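Local coordinates for BF1531-like N-terminal domain-containing protein (Bacteroides fragilis, PDB 3SLR), which is of unknown exact function but binds magnesium in a phosphatase-like domain and may hydrolyse ester bonds, at residues Ile273-Val277 and Asp302-Phe306; Asp30-Leu36 and Thr194-Leu198; Thr17-Pro21 and Ile45-Asn50; Val112-Glu117 and Tyr165-Phe169. All coordinates share one frame; numbering follows the deposited sequence. Where two conformers were deposited one is given.

Interaction 1 of 4, residues Ile273-Val277 and Asp302-Phe306; sequences IIIAV and DIAVF
Ala304 N and Val277 N make the two direct backbone bonds between these segments, and each finds a carbonyl of the other chain portion. Ala304 N reaches Ile275 O at 2.8 Å, with a rather bent N-H (144°). Two residues further along, Val277 N donates to Val305 O at 2.9 Å, and this bond is straighter (160°). The same Val305 O is approached by Ala276 CA at 3.2 Å, so one oxygen takes both an N-H and a CA-H. Where the two segments part, at Asp302, before strand 305-309 begins, a water closes the gap, accepting from Ile275 N and donating to Asp302 O. The carboxylate of Asp302 turns elsewhere and takes a bond from Lys299 N through OD2. Val305 N is buried by the contact without any partner in the model. The backbone hydrogen bonds of Ala276 go to the other neighbour, strand 224-227, at Leu225 and Leu227. Apolar groups fill the rest. Val277 CB sits over the centre of the Phe306 ring, 4.1 Å from its centroid; the ring lies alongside the valine because CG is trans to the backbone N (chi1 -161°). On the same side, Val277 CG2 meets Ile303 CG2 at 3.9 Å, and Ile303 CD1 leans on Ile275 CG2. Towards helix 313-324, Ile274 CG2 presses tightly on Ala304 CB. The parallel pairing closes the beta-alpha-beta unit of strand 274-280, helix 283-292 and strand 305-309, in the 3-2-1-4 Rossmann-like sheet characteristic of HAD phosphatases, where the side chain of Val277 lies about 8 Å from a bound magnesium ion.

Interaction 2 of 4, residues Asp30-Leu36 and Thr194-Leu198; sequences DTATQLL and TEIIL
Ala32 N and Glu195 O form the single direct hydrogen bond across this contact, 2.9 Å long and nearly straight at the hydrogen (165°), although the donor stands well above the carbonyl plane. Glu195 has positive phi as the chain leaves helix 188-194, and this turns its carbonyl towards Ala32. The exit is further set by an ST turn, in which Ile196 N donates to Thr194 OG1 at 3.1 Å; the same hydroxyl is hydrogen-bonded to Val190 O, one turn back in the helix. One water forms the second polar link: it lies 2.7 Å from Thr31 OG1, donates to Ala32 O and accepts from Ile197 N, so its three bonds join the Thr31 hydroxyl and Ala32 O on one side to Ile197 N on the other. The charged end of Glu195 looks outside the pair, to Tyr58 OH through OE1 and to Lys88 through OE2. Van der Waals contacts surround these bonds. Ala32 CB rests between Thr194 O, Glu195 O and Glu195 CB, and also touches Ile196 CG1 at 4.0 Å. Thr31 and Ile197 meet at about a right angle, with OG1 3.4 Å from CG2 of the isoleucine. Ile196 points its CB away from the other segment, but its extended chain (chi2 178°) brings CD1 back to Leu35 CD1, 3.6 Å away and again crosswise. The loop 195-198 thus lies across the start of helix 34-46, just beyond the end of strand 22-29. Phe83 of the adjacent strand 79-83 underlies Thr31, Leu36, Ile197 and Leu198, while helix 203-217 covers Leu35, Leu36 and Leu198 through Leu203 and Ile206.

Interaction 3 of 4, residues Thr17-Pro21 and Ile45-Asn50; sequences TVSLP and ILRNYN
Leu20 points squarely at the bend of 45-50, its isobutyl group laid mainly over backbone. Its CG lies 3.6 Å from Asn48 C, and CD2 reaches Tyr49 O at 3.7 Å. That same methyl touches Ile45 CG2 at 4.1 Å, so the leucine spans the bend from the last helical turn to Asn50. The branch is carried there by a chi1 of -73°, which sets CG opposite the carbonyl carbon. Pro21 runs beside it and offers its ring at CD, 3.2 Å from Asn48 O. Tyr49 turns its ring away from the 17-21 loop, with Pro21 O at the ring edge near its plane, and packs instead on Leu23 and on Ala215 of helix 203-217. Across the pair, Asn50 N donates to Pro21 O at 2.8 Å, from above the carbonyl plane. Thr17 and Asn50 cross at about a right angle, but their spacing is too short to be trusted in detail. Asn48, with positive phi, is the C-prime residue of a Schellman motif that ends helix 34-46, and the chain then enters strand 50-55 beside strand 22-29, completing a beta-alpha-beta crossover.

Interaction 4 of 4, residues Val112-Glu117 and Tyr165-Phe169; sequences VRLLCE and YPNFF
Cys116 and Phe168 make the dense half of this contact. The sulfur sits 3.4 Å from Phe168 CD1, meeting that ring obliquely, and the Cys116 side chain also lies over a face of the Tyr165 ring, with CB 3.6 Å from the centroid. It is thus wedged between two aromatic rings, with sulfur-aromatic contacts to both. Phe168 CG is trans to its backbone N (chi1 -177°), which extends the ring along the helix to Val112, whose CG1 is 3.6 Å from CZ; Ile161 of helix 147-164 touches both residues. The outer half is polar and more open, since Arg113 and Glu117 are exposed. Here the Tyr165 hydroxyl is held by three bonds. Arg113 grips it side-on with NE at 3.0 Å and NH2 at 3.1 Å, the oxygen lying in the guanidinium plane and that plane turned 84° from the ring. The hydroxyl in turn donates to Glu117 OE2 at 2.8 Å, on the anti side of a carboxylate that also stands nearly perpendicular to the ring. These charges on either side probably polarise the hydroxyl. Asn167 ND2 adds only a weak, doubtful link to Cys116 O, as its side chain was modelled twice. Helix 104-118 is thereby joined to the type I turn that leads from helix 147-164 into edge strand 168-171, a layered helix-on-sheet packing typical of parallel alpha/beta domains.

How the interactions relate
Interactions 2, 3 and 4 all belong to the N-terminal alpha/beta domain, whose parallel sheet has strand order 2-1-3-4-5, whereas interaction 1 lies in the magnesium-binding HAD-like domain. Interactions 2 and 3 sit at opposite ends of helix 34-46, their centres about 25 Å apart, and their segments alternate along the chain. Interaction 4 is nested within the long loop that interaction 2 closes and lies at the 168-171 edge of the sheet, while interaction 3 borders the 50-55 edge. Interaction 1 opens only after the others have closed, its centre about 43 Å from that of interaction 2. No two contacts touch; the three in the N-terminal domain lie away from the annotated sites, and only interaction 1 lies near the magnesium site.

Interaction 1 of 4, residues Ile273-Val277 and Asp302-Phe306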
loop_
_atom_site.group_PDB
_atom_site.type_symbol
_atom_site.label_atom_id
_atom_site.label_comp_id
_atom_site.label_asym_id
_atom_site.label_seq_id
_atom_site.Cartn_x
_atom_site.Cartn_y
_atom_site.Cartn_z
ATOM N N ILE A 273 12.979 7.943 -5.259
ATOM C CA ILE A 273 12.008 9.000 -5.007
ATOM C C ILE A 273 12.748 10.329 -4.866
ATOM O O ILE A 273 13.736 10.428 -4.132
ATOM C CB ILE A 273 11.151 8.718 -3.759
ATOM C CG1 ILE A 273 10.352 7.419 -3.944
ATOM C CG2 ILE A 273 10.227 9.912 -3.451
ATOM C CD1 ILE A 273 9.439 7.388 -5.212
ATOM N N ILE A 274 12.303 11.347 -5.598
ATOM C CA ILE A 274 12.937 12.662 -5.508
ATOM C C ILE A 274 12.486 13.353 -4.237
ATOM O O ILE A 274 11.288 13.443 -3.983
ATOM C CB ILE A 274 12.544 13.546 -6.714
ATOM C CG1 ILE A 274 12.881 12.826 -8.015
ATOM C CG2 ILE A 274 13.247 14.897 -6.640
ATOM C CD1 ILE A 274 12.331 13.532 -9.262
ATOM N N ILE A 275 13.436 13.807 -3.420
ATOM C CA ILE A 275 13.087 14.546 -2.209
ATOM C C ILE A 275 13.282 16.045 -2.387
ATOM O O ILE A 275 14.317 16.493 -2.877
ATOM C CB ILE A 275 13.919 14.096 -0.993
ATOM C CG1 ILE A 275 14.022 12.568 -0.944
ATOM C CG2 ILE A 275 13.305 14.652 0.295
ATOM C CD1 ILE A 275 12.690 11.854 -0.748
ATOM N N ALA A 276 12.286 16.824 -1.974
ATOM C CA ALA A 276 12.389 18.270 -2.035
ATOM C C ALA A 276 12.017 18.857 -0.681
ATOM O O ALA A 276 11.273 18.237 0.076
ATOM C CB ALA A 276 11.461 18.819 -3.121
ATOM N N VAL A 277 12.529 20.048 -0.383
ATOM C CA VAL A 277 12.143 20.752 0.833
ATOM C C VAL A 277 11.330 21.992 0.471
ATOM O O VAL A 277 11.624 22.672 -0.518
ATOM C CB VAL A 277 13.394 21.129 1.696
ATOM C CG1 VAL A 277 13.038 22.176 2.748
ATOM C CG2 VAL A 277 13.984 19.881 2.358
ATOM N N ASP A 302 20.821 14.510 -0.240
ATOM C CA ASP A 302 19.611 13.705 -0.387
ATOM C C ASP A 302 18.469 14.559 -0.926
ATOM O O ASP A 302 17.432 14.038 -1.322
ATOM C CB ASP A 302 19.201 13.094 0.952
ATOM C CG ASP A 302 20.186 12.058 1.447
ATOM O OD1 ASP A 302 20.698 11.274 0.621
ATOM O OD2 ASP A 302 20.457 12.038 2.668
ATOM N N ILE A 303 18.663 15.874 -0.937
ATOM C CA ILE A 303 17.591 16.788 -1.305
ATOM C C ILE A 303 17.813 17.356 -2.710
ATOM O O ILE A 303 18.771 18.096 -2.949
ATOM C CB ILE A 303 17.473 17.946 -0.292
ATOM C CG1 ILE A 303 17.424 17.423 1.154
ATOM C CG2 ILE A 303 16.266 18.799 -0.610
ATOM C CD1 ILE A 303 16.177 16.636 1.488
ATOM N N ALA A 304 16.919 17.012 -3.634
ATOM C CA ALA A 304 17.053 17.433 -5.032
ATOM C C ALA A 304 16.777 18.920 -5.261
ATOM O O ALA A 304 17.465 19.570 -6.044
ATOM C CB ALA A 304 16.147 16.593 -5.923
ATOM N N VAL A 305 15.761 19.448 -4.589
ATOM C CA VAL A 305 15.411 20.856 -4.706
ATOM C C VAL A 305 15.113 21.365 -3.317
ATOM O O VAL A 305 14.272 20.800 -2.624
ATOM C CB VAL A 305 14.150 21.065 -5.573
ATOM C CG1 VAL A 305 13.928 22.543 -5.832
ATOM C CG2 VAL A 305 14.274 20.299 -6.884
ATOM N N PHE A 306 15.809 22.423 -2.907
ATOM C CA PHE A 306 15.685 22.936 -1.549
ATOM C C PHE A 306 15.122 24.349 -1.596
ATOM O O PHE A 306 15.807 25.293 -2.003
ATOM C CB PHE A 306 17.058 22.908 -0.863
ATOM C CG PHE A 306 17.005 22.966 0.648
ATOM C CD1 PHE A 306 16.552 24.099 1.301
ATOM C CD2 PHE A 306 17.438 21.892 1.410
ATOM C CE1 PHE A 306 16.512 24.154 2.692
ATOM C CE2 PHE A 306 17.403 21.941 2.804
ATOM C CZ PHE A 306 16.933 23.069 3.441
HETATM O O HOH W 1 16.353 13.671 -3.831
#

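Interaction 2 of 4, residues Asp30-Leu36 and Thr194-Leu198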
loop_
_atom_site.group_PDB
_atom_site.type_symbol
_atom_site.label_atom_id
_atom_site.label_comp_id
_atom_site.label_asym_id
_atom_site.label_seq_id
_atom_site.Cartn_x
_atom_site.Cartn_y
_atom_site.Cartn_z
ATOM N N ASP A 30 -12.286 -17.562 -3.022
ATOM C CA ASP A 30 -12.875 -18.731 -2.361
ATOM C C ASP A 30 -13.721 -18.361 -1.135
ATOM O O ASP A 30 -14.151 -19.228 -0.370
ATOM C CB ASP A 30 -11.826 -19.811 -2.036
ATOM C CG ASP A 30 -10.703 -19.318 -1.111
ATOM O OD1 ASP A 30 -10.877 -18.333 -0.366
ATOM O OD2 ASP A 30 -9.634 -19.957 -1.110
ATOM N N THR A 31 -13.963 -17.067 -0.965
ATOM C CA THR A 31 -14.975 -16.592 -0.017
ATOM C C THR A 31 -15.941 -15.699 -0.797
ATOM O O THR A 31 -15.763 -15.507 -1.993
ATOM C CB THR A 31 -14.364 -15.844 1.186
ATOM O OG1 THR A 31 -13.593 -14.708 0.741
ATOM C CG2 THR A 31 -13.473 -16.791 1.993
ATOM N N ALA A 32 -16.965 -15.163 -0.142
ATOM C CA ALA A 32 -17.942 -14.338 -0.865
ATOM C C ALA A 32 -17.334 -13.004 -1.293
ATOM O O ALA A 32 -16.841 -12.244 -0.460
ATOM C CB ALA A 32 -19.186 -14.120 -0.027
ATOM N N THR A 33 -17.387 -12.712 -2.594
ATOM C CA THR A 33 -16.644 -11.567 -3.139
ATOM C C THR A 33 -17.496 -10.369 -3.570
ATOM O O THR A 33 -16.967 -9.400 -4.115
ATOM C CB THR A 33 -15.742 -11.988 -4.344
ATOM O OG1 THR A 33 -16.517 -12.720 -5.305
ATOM C CG2 THR A 33 -14.588 -12.851 -3.882
ATOM N N GLN A 34 -18.803 -10.408 -3.320
ATOM C CA GLN A 34 -19.677 -9.365 -3.873
ATOM C C GLN A 34 -19.378 -7.958 -3.354
ATOM O O GLN A 34 -19.380 -7.009 -4.131
ATOM C CB GLN A 34 -21.160 -9.704 -3.694
ATOM C CG GLN A 34 -21.588 -11.001 -4.359
ATOM C CD GLN A 34 -21.408 -12.221 -3.463
ATOM O OE1 GLN A 34 -20.820 -12.138 -2.379
ATOM N NE2 GLN A 34 -21.936 -13.363 -3.908
ATOM N N LEU A 35 -19.115 -7.816 -2.055
ATOM C CA LEU A 35 -18.800 -6.501 -1.518
ATOM C C LEU A 35 -17.410 -6.054 -1.949
ATOM O O LEU A 35 -17.182 -4.877 -2.231
ATOM C CB LEU A 35 -18.919 -6.487 0.004
ATOM C CG LEU A 35 -20.317 -6.764 0.547
ATOM C CD1 LEU A 35 -20.355 -6.478 2.044
ATOM C CD2 LEU A 35 -21.346 -5.931 -0.185
ATOM N N LEU A 36 -16.473 -6.995 -1.998
ATOM C CA LEU A 36 -15.120 -6.675 -2.443
ATOM C C LEU A 36 -15.140 -6.203 -3.898
ATOM O O LEU A 36 -14.426 -5.271 -4.272
ATOM C CB LEU A 36 -14.192 -7.883 -2.280
ATOM C CG LEU A 36 -12.724 -7.730 -2.697
ATOM C CD1 LEU A 36 -12.043 -6.600 -1.940
ATOM C CD2 LEU A 36 -11.978 -9.045 -2.501
ATOM N N THR A 194 -22.583 -15.054 6.089
ATOM C CA THR A 194 -22.524 -14.525 4.728
ATOM C C THR A 194 -21.356 -15.032 3.886
ATOM O O THR A 194 -21.332 -14.813 2.671
ATOM C CB THR A 194 -22.453 -12.995 4.719
ATOM O OG1 THR A 194 -21.172 -12.566 5.201
ATOM C CG2 THR A 194 -23.564 -12.392 5.575
ATOM N N GLU A 195 -20.394 -15.688 4.529
ATOM C CA GLU A 195 -19.174 -16.135 3.852
ATOM C C GLU A 195 -18.268 -14.959 3.453
ATOM O O GLU A 195 -17.288 -15.130 2.726
ATOM C CB GLU A 195 -19.504 -17.004 2.639
ATOM C CG GLU A 195 -19.609 -18.479 2.943
ATOM C CD GLU A 195 -18.252 -19.096 3.234
ATOM O OE1 GLU A 195 -17.319 -18.894 2.427
ATOM O OE2 GLU A 195 -18.111 -19.774 4.272
ATOM N N ILE A 196 -18.580 -13.769 3.953
ATOM C CA ILE A 196 -17.704 -12.621 3.726
ATOM C C ILE A 196 -16.589 -12.627 4.770
ATOM O O ILE A 196 -16.863 -12.634 5.966
ATOM C CB ILE A 196 -18.476 -11.293 3.795
ATOM C CG1 ILE A 196 -19.597 -11.277 2.753
ATOM C CG2 ILE A 196 -17.529 -10.103 3.585
ATOM C CD1 ILE A 196 -20.439 -10.013 2.782
ATOM N N ILE A 197 -15.339 -12.620 4.308
ATOM C CA ILE A 197 -14.190 -12.859 5.181
ATOM C C ILE A 197 -13.513 -11.573 5.630
ATOM O O ILE A 197 -12.728 -11.579 6.576
ATOM C CB ILE A 197 -13.144 -13.795 4.505
ATOM C CG1 ILE A 197 -12.261 -14.474 5.562
ATOM C CG2 ILE A 197 -12.315 -13.053 3.474
ATOM C CD1 ILE A 197 -12.883 -15.736 6.109
ATOM N N LEU A 198 -13.813 -10.468 4.956
ATOM C CA LEU A 198 -13.264 -9.173 5.355
ATOM C C LEU A 198 -14.320 -8.335 6.067
ATOM O O LEU A 198 -15.475 -8.305 5.656
ATOM C CB LEU A 198 -12.749 -8.403 4.133
ATOM C CG LEU A 198 -11.543 -9.009 3.406
ATOM C CD1 LEU A 198 -11.326 -8.322 2.055
ATOM C CD2 LEU A 198 -10.299 -8.910 4.264
HETATM O O HOH W 2 -14.918 -12.483 1.408
#

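Interaction 3 of 4, residues Thr17-Pro21 and Ile45-Asn50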
loop_
_atom_site.group_PDB
_atom_site.type_symbol
_atom_site.label_atom_id
_atom_site.label_comp_id
_atom_site.label_asym_id
_atom_site.label_seq_id
_atom_site.Cartn_x
_atom_site.Cartn_y
_atom_site.Cartn_z
ATOM N N THR A 17 -19.450 7.464 -15.921
ATOM C CA THR A 17 -18.162 6.854 -16.192
ATOM C C THR A 17 -17.645 7.143 -17.604
ATOM O O THR A 17 -16.579 6.658 -17.994
ATOM C CB THR A 17 -18.250 5.332 -15.973
ATOM O OG1 THR A 17 -16.949 4.809 -15.683
ATOM C CG2 THR A 17 -18.832 4.644 -17.203
ATOM N N VAL A 18 -18.394 7.945 -18.360
ATOM C CA VAL A 18 -18.085 8.193 -19.770
ATOM C C VAL A 18 -16.651 8.654 -20.033
ATOM O O VAL A 18 -15.971 8.114 -20.907
ATOM C CB VAL A 18 -19.074 9.202 -20.418
ATOM C CG1 VAL A 18 -19.502 10.265 -19.416
ATOM C CG2 VAL A 18 -18.452 9.837 -21.657
ATOM N N SER A 19 -16.196 9.651 -19.283
ATOM C CA SER A 19 -14.871 10.222 -19.511
ATOM C C SER A 19 -13.724 9.223 -19.317
ATOM O O SER A 19 -12.746 9.239 -20.063
ATOM C CB SER A 19 -14.657 11.458 -18.625
ATOM O OG SER A 19 -15.441 11.389 -17.444
ATOM N N LEU A 20 -13.864 8.345 -18.330
ATOM C CA LEU A 20 -12.752 7.522 -17.846
ATOM C C LEU A 20 -12.305 6.396 -18.785
ATOM O O LEU A 20 -13.131 5.757 -19.440
ATOM C CB LEU A 20 -13.123 6.917 -16.488
ATOM C CG LEU A 20 -13.167 7.801 -15.239
ATOM C CD1 LEU A 20 -13.727 9.174 -15.523
ATOM C CD2 LEU A 20 -13.960 7.114 -14.130
ATOM N N PRO A 21 -10.991 6.125 -18.817
ATOM C CA PRO A 21 -10.412 4.977 -19.522
ATOM C C PRO A 21 -10.923 3.668 -18.925
ATOM O O PRO A 21 -10.961 3.531 -17.697
ATOM C CB PRO A 21 -8.913 5.090 -19.221
ATOM C CG PRO A 21 -8.713 6.465 -18.686
ATOM C CD PRO A 21 -9.984 6.842 -18.020
ATOM N N ILE A 45 -13.012 3.795 -9.856
ATOM C CA ILE A 45 -13.679 4.967 -10.425
ATOM C C ILE A 45 -13.162 6.248 -9.773
ATOM O O ILE A 45 -12.898 7.244 -10.447
ATOM C CB ILE A 45 -15.207 4.857 -10.274
ATOM C CG1 ILE A 45 -15.737 3.730 -11.162
ATOM C CG2 ILE A 45 -15.884 6.177 -10.605
ATOM C CD1 ILE A 45 -17.196 3.439 -10.974
ATOM N N LEU A 46 -12.997 6.214 -8.458
ATOM C CA LEU A 46 -12.443 7.346 -7.734
ATOM C C LEU A 46 -10.980 7.586 -8.083
ATOM O O LEU A 46 -10.444 8.660 -7.806
ATOM C CB LEU A 46 -12.617 7.151 -6.229
ATOM C CG LEU A 46 -14.068 7.223 -5.757
ATOM C CD1 LEU A 46 -14.156 6.826 -4.296
ATOM C CD2 LEU A 46 -14.650 8.615 -5.967
ATOM N N ARG A 47 -10.341 6.596 -8.705
ATOM C CA ARG A 47 -8.958 6.743 -9.174
ATOM C C ARG A 47 -8.938 7.005 -10.689
ATOM O O ARG A 47 -7.904 6.855 -11.347
ATOM C CB ARG A 47 -8.135 5.490 -8.848
ATOM C CG ARG A 47 -6.671 5.740 -8.488
ATOM C CD ARG A 47 -6.515 6.358 -7.109
ATOM N NE ARG A 47 -6.903 5.449 -6.023
ATOM C CZ ARG A 47 -6.112 4.528 -5.483
ATOM N NH1 ARG A 47 -4.870 4.365 -5.927
ATOM N NH2 ARG A 47 -6.573 3.752 -4.500
ATOM N N ASN A 48 -10.101 7.353 -11.234
ATOM C CA ASN A 48 -10.243 7.750 -12.641
ATOM C C ASN A 48 -10.167 6.603 -13.652
ATOM O O ASN A 48 -9.716 6.785 -14.787
ATOM C CB ASN A 48 -9.234 8.848 -12.993
ATOM C CG ASN A 48 -9.377 10.074 -12.101
ATOM O OD1 ASN A 48 -10.491 10.518 -11.811
ATOM N ND2 ASN A 48 -8.246 10.613 -11.644
ATOM N N TYR A 49 -10.630 5.427 -13.246
ATOM C CA TYR A 49 -10.742 4.298 -14.166
ATOM C C TYR A 49 -12.176 3.808 -14.236
ATOM O O TYR A 49 -12.841 3.658 -13.210
ATOM C CB TYR A 49 -9.827 3.150 -13.743
ATOM C CG TYR A 49 -8.368 3.534 -13.691
ATOM C CD1 TYR A 49 -7.650 3.769 -14.860
ATOM C CD2 TYR A 49 -7.708 3.660 -12.475
ATOM C CE1 TYR A 49 -6.322 4.125 -14.822
ATOM C CE2 TYR A 49 -6.373 4.018 -12.424
ATOM C CZ TYR A 49 -5.682 4.244 -13.600
ATOM O OH TYR A 49 -4.357 4.601 -13.557
ATOM N N ASN A 50 -12.664 3.586 -15.453
ATOM C CA ASN A 50 -13.949 2.934 -15.637
ATOM C C ASN A 50 -13.740 1.429 -15.563
ATOM O O ASN A 50 -13.367 0.797 -16.549
ATOM C CB ASN A 50 -14.561 3.324 -16.981
ATOM C CG ASN A 50 -15.942 2.728 -17.190
ATOM O OD1 ASN A 50 -16.523 2.842 -18.270
ATOM N ND2 ASN A 50 -16.483 2.103 -16.152
#

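Interaction 4 of 4, residues Val112-Glu117 and Tyr165-Phe169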
loop_
_atom_site.group_PDB
_atom_site.type_symbol
_atom_site.label_atom_id
_atom_site.label_comp_id
_atom_site.label_asym_id
_atom_site.label_seq_id
_atom_site.Cartn_x
_atom_site.Cartn_y
_atom_site.Cartn_z
ATOM N N VAL A 112 -0.493 -21.567 -8.610
ATOM C CA VAL A 112 -0.112 -20.192 -8.916
ATOM C C VAL A 112 0.777 -20.117 -10.166
ATOM O O VAL A 112 0.557 -19.274 -11.044
ATOM C CB VAL A 112 0.550 -19.511 -7.711
ATOM C CG1 VAL A 112 1.072 -18.125 -8.094
ATOM C CG2 VAL A 112 -0.446 -19.409 -6.566
ATOM N N ARG A 113 1.766 -21.002 -10.264
ATOM C CA ARG A 113 2.613 -21.026 -11.460
ATOM C C ARG A 113 1.814 -21.353 -12.717
ATOM O O ARG A 113 2.048 -20.777 -13.785
ATOM C CB ARG A 113 3.768 -22.017 -11.297
ATOM C CG ARG A 113 4.763 -21.603 -10.216
ATOM C CD ARG A 113 6.102 -22.317 -10.371
ATOM N NE ARG A 113 6.877 -21.751 -11.476
ATOM C CZ ARG A 113 8.198 -21.875 -11.603
ATOM N NH1 ARG A 113 8.888 -22.551 -10.689
ATOM N NH2 ARG A 113 8.828 -21.326 -12.637
ATOM N N LEU A 114 0.869 -22.274 -12.592
ATOM C CA LEU A 114 0.023 -22.643 -13.726
ATOM C C LEU A 114 -0.736 -21.407 -14.215
ATOM O O LEU A 114 -0.785 -21.123 -15.406
ATOM C CB LEU A 114 -0.945 -23.757 -13.319
ATOM C CG LEU A 114 -1.879 -24.423 -14.340
ATOM C CD1 LEU A 114 -3.019 -23.503 -14.753
ATOM C CD2 LEU A 114 -1.104 -24.925 -15.557
ATOM N N LEU A 115 -1.325 -20.685 -13.271
ATOM C CA LEU A 115 -2.006 -19.427 -13.542
ATOM C C LEU A 115 -1.072 -18.440 -14.257
ATOM O O LEU A 115 -1.444 -17.831 -15.262
ATOM C CB LEU A 115 -2.498 -18.839 -12.216
ATOM C CG LEU A 115 -2.982 -17.390 -12.159
ATOM C CD1 LEU A 115 -4.243 -17.213 -12.977
ATOM C CD2 LEU A 115 -3.216 -17.002 -10.711
ATOM N N CYS A 116 0.145 -18.289 -13.746
ATOM C CA CYS A 116 1.118 -17.391 -14.376
ATOM C C CYS A 116 1.461 -17.796 -15.808
ATOM O O CYS A 116 1.636 -16.935 -16.675
ATOM C CB CYS A 116 2.400 -17.310 -13.545
ATOM S SG CYS A 116 2.208 -16.417 -11.990
ATOM N N GLU A 117 1.565 -19.104 -16.046
ATOM C CA GLU A 117 2.000 -19.629 -17.343
ATOM C C GLU A 117 0.959 -19.394 -18.435
ATOM O O GLU A 117 1.285 -19.391 -19.624
ATOM C CB GLU A 117 2.325 -21.128 -17.246
ATOM C CG GLU A 117 3.551 -21.483 -16.411
ATOM C CD GLU A 117 4.876 -21.278 -17.144
ATOM O OE1 GLU A 117 4.883 -21.251 -18.393
ATOM O OE2 GLU A 117 5.916 -21.147 -16.463
ATOM N N TYR A 165 8.020 -13.884 -12.585
ATOM C CA TYR A 165 6.968 -13.588 -13.562
ATOM C C TYR A 165 6.566 -12.122 -13.499
ATOM O O TYR A 165 5.871 -11.702 -12.569
ATOM C CB TYR A 165 5.725 -14.446 -13.307
ATOM C CG TYR A 165 5.906 -15.944 -13.466
ATOM C CD1 TYR A 165 5.665 -16.567 -14.682
ATOM C CD2 TYR A 165 6.279 -16.740 -12.388
ATOM C CE1 TYR A 165 5.811 -17.939 -14.828
ATOM C CE2 TYR A 165 6.426 -18.106 -12.523
ATOM C CZ TYR A 165 6.192 -18.704 -13.744
ATOM O OH TYR A 165 6.331 -20.072 -13.878
ATOM N N PRO A 166 6.993 -11.336 -14.494
ATOM C CA PRO A 166 6.730 -9.893 -14.520
ATOM C C PRO A 166 5.246 -9.563 -14.505
ATOM O O PRO A 166 4.863 -8.451 -14.128
ATOM C CB PRO A 166 7.349 -9.452 -15.854
ATOM C CG PRO A 166 8.415 -10.469 -16.120
ATOM C CD PRO A 166 7.825 -11.766 -15.631
ATOM N N ASN A 167 4.444 -10.548 -14.902
ATOM C CA ASN A 167 3.006 -10.418 -15.031
ATOM C C ASN A 167 2.268 -10.623 -13.708
ATOM O O ASN A 167 1.095 -10.269 -13.580
ATOM C CB ASN A 167 2.502 -11.408 -16.093
ATOM C CG ASN A 167 3.170 -12.786 -15.991
ATOM O OD1 ASN A 167 4.393 -12.929 -16.179
ATOM N ND2 ASN A 167 2.364 -13.810 -15.714
ATOM N N PHE A 168 2.979 -11.167 -12.723
ATOM C CA PHE A 168 2.392 -11.580 -11.446
ATOM C C PHE A 168 2.721 -10.593 -10.335
ATOM O O PHE A 168 3.883 -10.415 -9.985
ATOM C CB PHE A 168 2.904 -12.969 -11.068
ATOM C CG PHE A 168 2.311 -13.526 -9.799
ATOM C CD1 PHE A 168 1.040 -14.067 -9.792
ATOM C CD2 PHE A 168 3.042 -13.534 -8.620
ATOM C CE1 PHE A 168 0.499 -14.598 -8.627
ATOM C CE2 PHE A 168 2.514 -14.072 -7.454
ATOM C CZ PHE A 168 1.244 -14.604 -7.458
ATOM N N PHE A 169 1.692 -9.954 -9.786
ATOM C CA PHE A 169 1.865 -9.024 -8.678
ATOM C C PHE A 169 1.179 -9.527 -7.419
ATOM O O PHE A 169 0.023 -9.963 -7.449
ATOM C CB PHE A 169 1.278 -7.664 -9.037
ATOM C CG PHE A 169 1.960 -7.007 -10.190
ATOM C CD1 PHE A 169 1.666 -7.390 -11.494
ATOM C CD2 PHE A 169 2.879 -5.993 -9.983
ATOM C CE1 PHE A 169 2.302 -6.782 -12.564
ATOM C CE2 PHE A 169 3.509 -5.380 -11.053
ATOM C CZ PHE A 169 3.219 -5.780 -12.340
#